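Long-range contacts in beta-galactosidase (Bacillus circulans subsp. alkalophilus, PDB 3TTY), which hydrolyses beta-galactosides, releasing terminal galactose, as a trimeric glycoside hydrolase with a TIM-barrel catalytic domain: residues W182-W187 against T212-I217; S331-A336 against F631-N636; D651-K656 against R667-L672. All coordinates share one frame; numbering follows the deposited sequence.

Contact 1 of 3, residues W182-W187 against T212-I217; sequences WNTSFW and TNFQGI
I217 lies over one face of the W182 indole. Its CG1 sits 3.4 Å from the centroid of the six-membered ring of W182, 11° off the normal, a CH-pi contact. The two side chains cross at about a right angle. The W182 ring passes close to G216, which has no side chain to obstruct it. Its NE1 is hydrogen-bonded to D220, further along the same helix as I217.

F214 presents its rim to the turn N183-F186. F186 O lies in the plane of the F214 ring, 3.3 Å from F214 CZ. The F186 ring is oblique to that of F214, with centroids 6.0 Å apart. W187 meets N213 edge-on: N213 OD1 is 3.5 Å from W187 CZ3. F186 CE2 lies over one face of the W187 indole. With CG anti to the backbone N (chi1 -179°), the F186 ring turns its edge to F214 CZ and one face to W187 CD1.

A water joins the backbones, donating to W182 O (2.8 Å) and accepting from G216 N (3.0 Å). Behind these contacts, N183 closes a Schellman motif after helix 175-181, and F214 is the N-cap residue of helix 215-243. H189 stacks on F214.

The W187 side chain is about 4 Å from a bound galactose and meets F45 of a neighbouring subunit, a galactose-pocket residue. The chemistry is mostly apolar and aromatic, consistent with a border to that subunit's sugar pocket.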
loop_
_atom_site.group_PDB
_atom_site.type_symbol
_atom_site.label_atom_id
_atom_site.label_comp_id
_atom_site.label_asym_id
_atom_site.label_seq_id
_atom_site.Cartn_x
_atom_site.Cartn_y
_atom_site.Cartn_z
ATOM N N TRP A 182 -11.697 20.865 22.630
ATOM C CA TRP A 182 -11.754 19.814 21.614
ATOM C C TRP A 182 -12.910 19.983 20.637
ATOM O O TRP A 182 -13.044 19.204 19.691
ATOM C CB TRP A 182 -11.868 18.434 22.277
ATOM C CG TRP A 182 -10.569 17.884 22.769
ATOM C CD1 TRP A 182 -9.346 18.468 22.667
ATOM C CD2 TRP A 182 -10.360 16.622 23.423
ATOM N NE1 TRP A 182 -8.390 17.660 23.229
ATOM C CE2 TRP A 182 -8.982 16.514 23.687
ATOM C CE3 TRP A 182 -11.203 15.582 23.814
ATOM C CZ2 TRP A 182 -8.424 15.405 24.316
ATOM C CZ3 TRP A 182 -10.651 14.485 24.443
ATOM C CH2 TRP A 182 -9.271 14.403 24.684
ATOM N N ASN A 183 -13.746 20.989 20.876
ATOM C CA ASN A 183 -14.963 21.216 20.083
ATOM C C ASN A 183 -15.903 19.998 20.000
ATOM O O ASN A 183 -16.405 19.652 18.937
ATOM C CB ASN A 183 -14.608 21.702 18.680
ATOM C CG ASN A 183 -15.625 22.686 18.146
ATOM O OD1 ASN A 183 -15.990 23.639 18.840
ATOM N ND2 ASN A 183 -16.129 22.438 16.940
ATOM N N THR A 184 -16.157 19.359 21.130
ATOM C CA THR A 184 -16.841 18.079 21.112
ATOM C C THR A 184 -18.340 18.150 20.791
ATOM O O THR A 184 -18.991 17.115 20.681
ATOM C CB THR A 184 -16.648 17.325 22.429
ATOM O OG1 THR A 184 -17.272 18.057 23.490
ATOM C CG2 THR A 184 -15.165 17.156 22.734
ATOM N N SER A 185 -18.904 19.347 20.652
ATOM C CA SER A 185 -20.301 19.413 20.221
ATOM C C SER A 185 -20.414 18.930 18.772
ATOM O O SER A 185 -21.498 18.550 18.320
ATOM C CB SER A 185 -20.892 20.805 20.395
ATOM O OG SER A 185 -20.291 21.708 19.497
ATOM N N PHE A 186 -19.284 18.934 18.060
ATOM C CA PHE A 186 -19.190 18.360 16.712
ATOM C C PHE A 186 -19.295 16.831 16.802
ATOM O O PHE A 186 -18.689 16.217 17.676
ATOM C CB PHE A 186 -17.855 18.766 16.067
ATOM C CG PHE A 186 -17.649 18.246 14.654
ATOM C CD1 PHE A 186 -18.315 18.813 13.583
ATOM C CD2 PHE A 186 -16.741 17.228 14.401
ATOM C CE1 PHE A 186 -18.102 18.360 12.291
ATOM C CE2 PHE A 186 -16.527 16.760 13.109
ATOM C CZ PHE A 186 -17.206 17.326 12.054
ATOM N N TRP A 187 -20.067 16.233 15.896
ATOM C CA TRP A 187 -20.314 14.786 15.883
ATOM C C TRP A 187 -20.686 14.183 17.252
ATOM O O TRP A 187 -20.200 13.112 17.620
ATOM C CB TRP A 187 -19.129 14.019 15.263
ATOM C CG TRP A 187 -18.937 14.263 13.774
ATOM C CD1 TRP A 187 -19.665 15.105 12.982
ATOM C CD2 TRP A 187 -17.955 13.656 12.917
ATOM N NE1 TRP A 187 -19.194 15.069 11.694
ATOM C CE2 TRP A 187 -18.147 14.187 11.622
ATOM C CE3 TRP A 187 -16.931 12.721 13.120
ATOM C CZ2 TRP A 187 -17.350 13.821 10.533
ATOM C CZ3 TRP A 187 -16.140 12.355 12.046
ATOM C CH2 TRP A 187 -16.354 12.905 10.760
ATOM N N THR A 212 -7.326 11.822 10.993
ATOM C CA THR A 212 -8.100 11.816 12.228
ATOM C C THR A 212 -9.429 12.548 12.076
ATOM O O THR A 212 -9.542 13.483 11.294
ATOM C CB THR A 212 -7.314 12.465 13.390
ATOM O OG1 THR A 212 -7.938 12.144 14.641
ATOM C CG2 THR A 212 -7.262 13.981 13.218
ATOM N N ASN A 213 -10.429 12.107 12.836
ATOM C CA ASN A 213 -11.723 12.773 12.899
ATOM C C ASN A 213 -11.713 13.939 13.892
ATOM O O ASN A 213 -12.491 14.884 13.766
ATOM C CB ASN A 213 -12.787 11.777 13.338
ATOM C CG ASN A 213 -13.010 10.682 12.325
ATOM O OD1 ASN A 213 -13.112 10.937 11.131
ATOM N ND2 ASN A 213 -13.077 9.455 12.796
ATOM N N PHE A 214 -10.830 13.851 14.886
ATOM C CA PHE A 214 -10.780 14.820 15.974
ATOM C C PHE A 214 -9.355 15.283 16.254
ATOM O O PHE A 214 -8.675 14.704 17.096
ATOM C CB PHE A 214 -11.412 14.218 17.242
ATOM C CG PHE A 214 -12.827 14.634 17.436
ATOM C CD1 PHE A 214 -13.844 14.040 16.700
ATOM C CD2 PHE A 214 -13.145 15.672 18.303
ATOM C CE1 PHE A 214 -15.161 14.466 16.846
ATOM C CE2 PHE A 214 -14.454 16.093 18.448
ATOM C CZ PHE A 214 -15.460 15.492 17.717
ATOM N N GLN A 215 -8.899 16.332 15.565
ATOM C CA GLN A 215 -7.478 16.682 15.663
ATOM C C GLN A 215 -7.068 17.101 17.079
ATOM O O GLN A 215 -5.928 16.876 17.496
ATOM C CB GLN A 215 -6.987 17.679 14.581
ATOM C CG GLN A 215 -8.003 18.232 13.587
ATOM C CD GLN A 215 -8.673 17.190 12.700
ATOM O OE1 GLN A 215 -9.737 16.683 13.041
ATOM N NE2 GLN A 215 -8.077 16.901 11.543
ATOM N N GLY A 216 -8.008 17.672 17.830
ATOM C CA GLY A 216 -7.713 18.120 19.174
ATOM C C GLY A 216 -7.251 16.978 20.055
ATOM O O GLY A 216 -6.314 17.121 20.852
ATOM N N ILE A 217 -7.916 15.837 19.915
ATOM C CA ILE A 217 -7.546 14.639 20.652
ATOM C C ILE A 217 -6.186 14.098 20.171
ATOM O O ILE A 217 -5.296 13.821 20.964
ATOM C CB ILE A 217 -8.641 13.569 20.494
ATOM C CG1 ILE A 217 -9.983 14.128 20.974
ATOM C CG2 ILE A 217 -8.282 12.308 21.258
ATOM C CD1 ILE A 217 -11.132 13.130 20.902
HETATM O O HOH W 1 -10.855 18.474 18.026
#

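Contact 2 of 3, residues S331-A336 against F631-N636; sequences SYQAVA and FVMNHN
F631 lays one face of its ring against the backbone of A336. A336 CA stands 3.7 Å from the F631 ring centroid, 13° off the normal, so this is a CH-pi contact over the centre of the ring. The A336 methyl is shifted toward the root of the ring, with its CB 3.5 Å from F631 CB. V335 crosses F631 at about a right angle; its CG1 is 3.8 Å from F631 CE1. The CG1 branch is anti to the backbone N, which turns it to the phenylalanine.

M633 extends from the same side of the strand as F631. Its chain bends at chi3, and sulfur and methyl touch different residues. SD lies 3.6 Å from Q333 CA, while CE reaches A336 CB at 3.8 Å. Q333 is extended and crosses H635 at about a right angle, its amide 53° from the imidazole plane. Q333 NE2 and H635 CE1 are 3.7 Å apart. E618 OE1 accepts from Q333 NE2 and is hydrogen-bonded to H635 NE2, so one carboxylate oxygen holds the two groups together. Q333 NE2 also bonds to F284 O. F284 stacks on the H635 ring.

Just before H635, N634 OD1 accepts from the backbone N of N636 in an Asx turn that spans it. It also accepts from N636 ND2.

Helix 326-336 of the TIM barrel thus lies on strand 627-634 of the C-terminal sheet. The axes of 331-336 and 631-634 run at 148°, roughly antiparallel. Strands 617-624 and 669-674 flank that strand, and helix 371-386 packs on Y332.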
loop_
_atom_site.group_PDB
_atom_site.type_symbol
_atom_site.label_atom_id
_atom_site.label_comp_id
_atom_site.label_asym_id
_atom_site.label_seq_id
_atom_site.Cartn_x
_atom_site.Cartn_y
_atom_site.Cartn_z
ATOM N N SER A 331 31.175 15.176 8.184
ATOM C CA SER A 331 31.610 15.380 9.573
ATOM C C SER A 331 31.872 16.858 9.847
ATOM O O SER A 331 31.408 17.391 10.851
ATOM C CB SER A 331 32.882 14.574 9.900
ATOM O OG SER A 331 32.699 13.187 9.689
ATOM N N TYR A 332 32.628 17.516 8.967
ATOM C CA TYR A 332 32.871 18.946 9.135
ATOM C C TYR A 332 31.614 19.784 8.891
ATOM O O TYR A 332 31.498 20.902 9.404
ATOM C CB TYR A 332 34.025 19.435 8.262
ATOM C CG TYR A 332 35.379 19.035 8.797
ATOM C CD1 TYR A 332 35.796 19.448 10.056
ATOM C CD2 TYR A 332 36.236 18.241 8.049
ATOM C CE1 TYR A 332 37.033 19.074 10.562
ATOM C CE2 TYR A 332 37.467 17.866 8.542
ATOM C CZ TYR A 332 37.857 18.285 9.798
ATOM O OH TYR A 332 39.084 17.920 10.280
ATOM N N GLN A 333 30.674 19.250 8.117
ATOM C CA GLN A 333 29.404 19.936 7.967
ATOM C C GLN A 333 28.707 20.013 9.328
ATOM O O GLN A 333 28.159 21.052 9.685
ATOM C CB GLN A 333 28.499 19.279 6.921
ATOM C CG GLN A 333 27.334 20.181 6.495
ATOM C CD GLN A 333 26.323 19.458 5.629
ATOM O OE1 GLN A 333 26.080 18.261 5.808
ATOM N NE2 GLN A 333 25.728 20.182 4.679
ATOM N N ALA A 334 28.740 18.921 10.084
ATOM C CA ALA A 334 28.180 18.923 11.425
ATOM C C ALA A 334 28.891 19.952 12.300
ATOM O O ALA A 334 28.248 20.783 12.954
ATOM C CB ALA A 334 28.260 17.556 12.040
ATOM N N VAL A 335 30.219 19.913 12.299
ATOM C CA VAL A 335 30.987 20.835 13.124
ATOM C C VAL A 335 30.652 22.283 12.769
ATOM O O VAL A 335 30.484 23.129 13.649
ATOM C CB VAL A 335 32.502 20.599 12.972
ATOM C CG1 VAL A 335 33.284 21.607 13.818
ATOM C CG2 VAL A 335 32.852 19.159 13.351
ATOM N N ALA A 336 30.548 22.545 11.469
ATOM C CA ALA A 336 30.223 23.864 10.938
ATOM C C ALA A 336 28.915 24.406 11.521
ATOM O O ALA A 336 28.721 25.619 11.612
ATOM C CB ALA A 336 30.117 23.790 9.422
ATOM N N PHE A 631 33.583 27.882 7.674
ATOM C CA PHE A 631 33.632 26.517 7.190
ATOM C C PHE A 631 33.233 26.493 5.723
ATOM O O PHE A 631 32.088 26.786 5.375
ATOM C CB PHE A 631 32.719 25.620 8.034
ATOM C CG PHE A 631 33.208 25.428 9.450
ATOM C CD1 PHE A 631 33.809 24.236 9.839
ATOM C CD2 PHE A 631 33.077 26.442 10.385
ATOM C CE1 PHE A 631 34.275 24.064 11.130
ATOM C CE2 PHE A 631 33.532 26.274 11.686
ATOM C CZ PHE A 631 34.136 25.079 12.060
ATOM N N VAL A 632 34.187 26.165 4.858
ATOM C CA VAL A 632 33.919 26.099 3.432
ATOM C C VAL A 632 33.899 24.651 3.002
ATOM O O VAL A 632 34.847 23.907 3.245
ATOM C CB VAL A 632 34.969 26.839 2.610
ATOM C CG1 VAL A 632 34.559 26.863 1.143
ATOM C CG2 VAL A 632 35.156 28.243 3.148
ATOM N N MET A 633 32.806 24.253 2.360
ATOM C CA MET A 633 32.561 22.847 2.101
ATOM C C MET A 633 32.076 22.654 0.688
ATOM O O MET A 633 31.001 23.113 0.314
ATOM C CB MET A 633 31.590 22.296 3.137
ATOM C CG MET A 633 32.176 22.450 4.549
ATOM S SD MET A 633 31.011 22.379 5.904
ATOM C CE MET A 633 30.034 23.863 5.630
ATOM N N ASN A 634 32.898 21.983 -0.105
ATOM C CA ASN A 634 32.593 21.772 -1.505
ATOM C C ASN A 634 31.925 20.436 -1.715
ATOM O O ASN A 634 32.591 19.414 -1.707
ATOM C CB ASN A 634 33.872 21.837 -2.340
ATOM C CG ASN A 634 33.606 21.654 -3.813
ATOM O OD1 ASN A 634 32.449 21.646 -4.252
ATOM N ND2 ASN A 634 34.675 21.511 -4.597
ATOM N N HIS A 635 30.612 20.446 -1.914
ATOM C CA HIS A 635 29.862 19.216 -2.147
ATOM C C HIS A 635 29.999 18.665 -3.572
ATOM O O HIS A 635 29.617 17.522 -3.840
ATOM C CB HIS A 635 28.383 19.427 -1.797
ATOM C CG HIS A 635 28.151 19.818 -0.367
ATOM N ND1 HIS A 635 28.162 18.905 0.663
ATOM C CD2 HIS A 635 27.901 21.022 0.200
ATOM C CE1 HIS A 635 27.932 19.528 1.805
ATOM N NE2 HIS A 635 27.770 20.814 1.553
ATOM N N ASN A 636 30.538 19.477 -4.481
ATOM C CA ASN A 636 30.714 19.056 -5.875
ATOM C C ASN A 636 31.789 17.985 -6.041
ATOM O O ASN A 636 32.744 17.928 -5.266
ATOM C CB ASN A 636 31.058 20.251 -6.769
ATOM C CG ASN A 636 30.048 21.360 -6.666
ATOM O OD1 ASN A 636 29.016 21.338 -7.335
ATOM N ND2 ASN A 636 30.340 22.350 -5.832
#

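Contact 3 of 3, residues D651-K656 against R667-L672; sequences DLLTGK and RGVMIL
D651 reaches across to strand 669-674 with its carboxylate. Its CB lies beside L672, 4.2 Å from L672 CD1. CG is anti to the backbone N (chi1 -174°), and this carries the carboxylate over to M670 and I671. There CG rests beside M670 CB.

OD1 is gripped by two backbone N-H groups. I671 N donates to D651 OD1 across the contact at 3.2 Å, with a nearly straight angle of 167°. L653 N donates to the same D651 OD1 from within the turn, at 3.0 Å. Both donors stand well out of the carboxylate plane, and they come from opposite faces of it. The two bonds should limit rotation of the group. OD2 points to M670, whose bent side chain crosses the aspartate at about a right angle; M670 CB and CG are each 3.4 Å from D651 OD2. A water donates to both D651 OD2 and V669 O and so links OD2 to the strand backbone.

The backbone adds a bond from L652 N to I671 O, 2.8 Å long. On the other side from M670, leucines pack against the strand. L652 CD2 touches I671 CG2 at 3.9 Å. L653 meets V669 and I671 obliquely, with its CD1 3.9 Å from V669 CG1. Y332 of helix 326-336 also touches L653 and V669.

D651 and L672 form an antiparallel, non-hydrogen-bonded pair. The chain then turns back on itself, with D651 N bonded to K656 O and G655 N to D651 O. An Asx turn at D651 and an ST turn at T654 shape this beta-hairpin connection between strands 649-651 and 657-658 of the antiparallel C-terminal sheet.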
loop_
_atom_site.group_PDB
_atom_site.type_symbol
_atom_site.label_atom_id
_atom_site.label_comp_id
_atom_site.label_asym_id
_atom_site.label_seq_id
_atom_site.Cartn_x
_atom_site.Cartn_y
_atom_site.Cartn_z
ATOM N N ASP A 651 43.851 28.707 6.483
ATOM C CA ASP A 651 43.073 27.495 6.492
ATOM C C ASP A 651 43.561 26.647 7.658
ATOM O O ASP A 651 44.709 26.220 7.679
ATOM C CB ASP A 651 43.271 26.755 5.179
ATOM C CG ASP A 651 42.377 25.553 5.060
ATOM O OD1 ASP A 651 41.855 25.114 6.113
ATOM O OD2 ASP A 651 42.201 25.052 3.927
ATOM N N LEU A 652 42.699 26.421 8.641
ATOM C CA LEU A 652 43.106 25.696 9.834
ATOM C C LEU A 652 43.639 24.309 9.486
ATOM O O LEU A 652 44.521 23.792 10.169
ATOM C CB LEU A 652 41.934 25.576 10.807
ATOM C CG LEU A 652 42.075 26.282 12.159
ATOM C CD1 LEU A 652 42.988 27.508 12.074
ATOM C CD2 LEU A 652 40.711 26.652 12.723
ATOM N N LEU A 653 43.114 23.722 8.413
ATOM C CA LEU A 653 43.389 22.324 8.093
ATOM C C LEU A 653 44.705 22.109 7.337
ATOM O O LEU A 653 45.341 21.065 7.489
ATOM C CB LEU A 653 42.222 21.708 7.318
ATOM C CG LEU A 653 40.884 21.578 8.053
ATOM C CD1 LEU A 653 39.804 21.024 7.118
ATOM C CD2 LEU A 653 41.028 20.705 9.290
ATOM N N THR A 654 45.100 23.087 6.526
ATOM C CA THR A 654 46.371 23.031 5.799
ATOM C C THR A 654 47.466 23.884 6.446
ATOM O O THR A 654 48.650 23.669 6.206
ATOM C CB THR A 654 46.215 23.481 4.326
ATOM O OG1 THR A 654 45.788 24.850 4.274
ATOM C CG2 THR A 654 45.204 22.611 3.602
ATOM N N GLY A 655 47.068 24.847 7.265
ATOM C CA GLY A 655 48.005 25.786 7.853
ATOM C C GLY A 655 48.385 26.910 6.892
ATOM O O GLY A 655 49.125 27.823 7.261
ATOM N N LYS A 656 47.884 26.848 5.660
ATOM C CA LYS A 656 48.232 27.839 4.639
ATOM C C LYS A 656 47.486 29.160 4.790
ATOM O O LYS A 656 46.436 29.228 5.425
ATOM C CB LYS A 656 48.027 27.272 3.226
ATOM C CG LYS A 656 49.006 26.156 2.892
ATOM C CD LYS A 656 48.838 25.608 1.483
ATOM C CE LYS A 656 49.841 24.477 1.239
ATOM N NZ LYS A 656 49.707 23.840 -0.103
ATOM N N ARG A 667 34.888 17.585 -2.815
ATOM C CA ARG A 667 34.611 17.107 -1.459
ATOM C C ARG A 667 35.442 17.809 -0.392
ATOM O O ARG A 667 35.505 17.351 0.750
ATOM C CB ARG A 667 34.850 15.601 -1.362
ATOM C CG ARG A 667 33.659 14.755 -1.755
ATOM C CD ARG A 667 33.422 14.728 -3.250
ATOM N NE ARG A 667 32.044 14.329 -3.530
ATOM C CZ ARG A 667 31.683 13.309 -4.299
ATOM N NH1 ARG A 667 32.594 12.561 -4.904
ATOM N NH2 ARG A 667 30.394 13.047 -4.466
ATOM N N GLY A 668 36.070 18.919 -0.761
ATOM C CA GLY A 668 37.051 19.550 0.103
ATOM C C GLY A 668 36.444 20.346 1.240
ATOM O O GLY A 668 35.278 20.725 1.191
ATOM N N VAL A 669 37.246 20.594 2.268
ATOM C CA VAL A 669 36.825 21.406 3.402
ATOM C C VAL A 669 37.966 22.343 3.774
ATOM O O VAL A 669 39.114 21.914 3.889
ATOM C CB VAL A 669 36.472 20.534 4.641
ATOM C CG1 VAL A 669 36.181 21.399 5.858
ATOM C CG2 VAL A 669 35.295 19.618 4.341
ATOM N N MET A 670 37.644 23.622 3.945
ATOM C CA MET A 670 38.585 24.588 4.480
ATOM C C MET A 670 37.910 25.248 5.668
ATOM O O MET A 670 36.692 25.404 5.696
ATOM C CB MET A 670 38.939 25.645 3.430
ATOM C CG MET A 670 39.335 25.074 2.061
ATOM S SD MET A 670 39.544 26.325 0.773
ATOM C CE MET A 670 40.827 27.328 1.513
ATOM N N ILE A 671 38.708 25.618 6.657
ATOM C CA ILE A 671 38.208 26.366 7.791
ATOM C C ILE A 671 39.047 27.631 7.906
ATOM O O ILE A 671 40.131 27.626 8.494
ATOM C CB ILE A 671 38.291 25.548 9.089
ATOM C CG1 ILE A 671 37.604 24.189 8.909
ATOM C CG2 ILE A 671 37.678 26.309 10.238
ATOM C CD1 ILE A 671 37.772 23.275 10.094
ATOM N N LEU A 672 38.539 28.709 7.321
ATOM C CA LEU A 672 39.249 29.976 7.289
ATOM C C LEU A 672 39.151 30.677 8.623
ATOM O O LEU A 672 38.056 30.954 9.094
ATOM C CB LEU A 672 38.668 30.864 6.197
ATOM C CG LEU A 672 39.252 30.700 4.792
ATOM C CD1 LEU A 672 40.118 29.436 4.660
ATOM C CD2 LEU A 672 38.152 30.748 3.742
HETATM O O HOH W 2 41.683 22.601 3.562
#

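How the contacts relate
The three contacts follow one another along the chain, and none nests in or crosses another. Contact 1 closes a short loop of 24 residues between helix 175-181 and helix 215-243. Contact 2 closes a far longer one: 294 residues separate its segments, and it joins the catalytic barrel to the C-terminal domain. Contact 3 closes a loop of ten residues inside that domain. Contacts 2 and 3 touch, with centres about 10 Å apart. Strands 627-634 and 669-674 are neighbours in one sheet, and V632 N lies 2.7 Å from M670 O, a probable hydrogen bond. Contact 1 lies on the opposite side of the chain's centre from both.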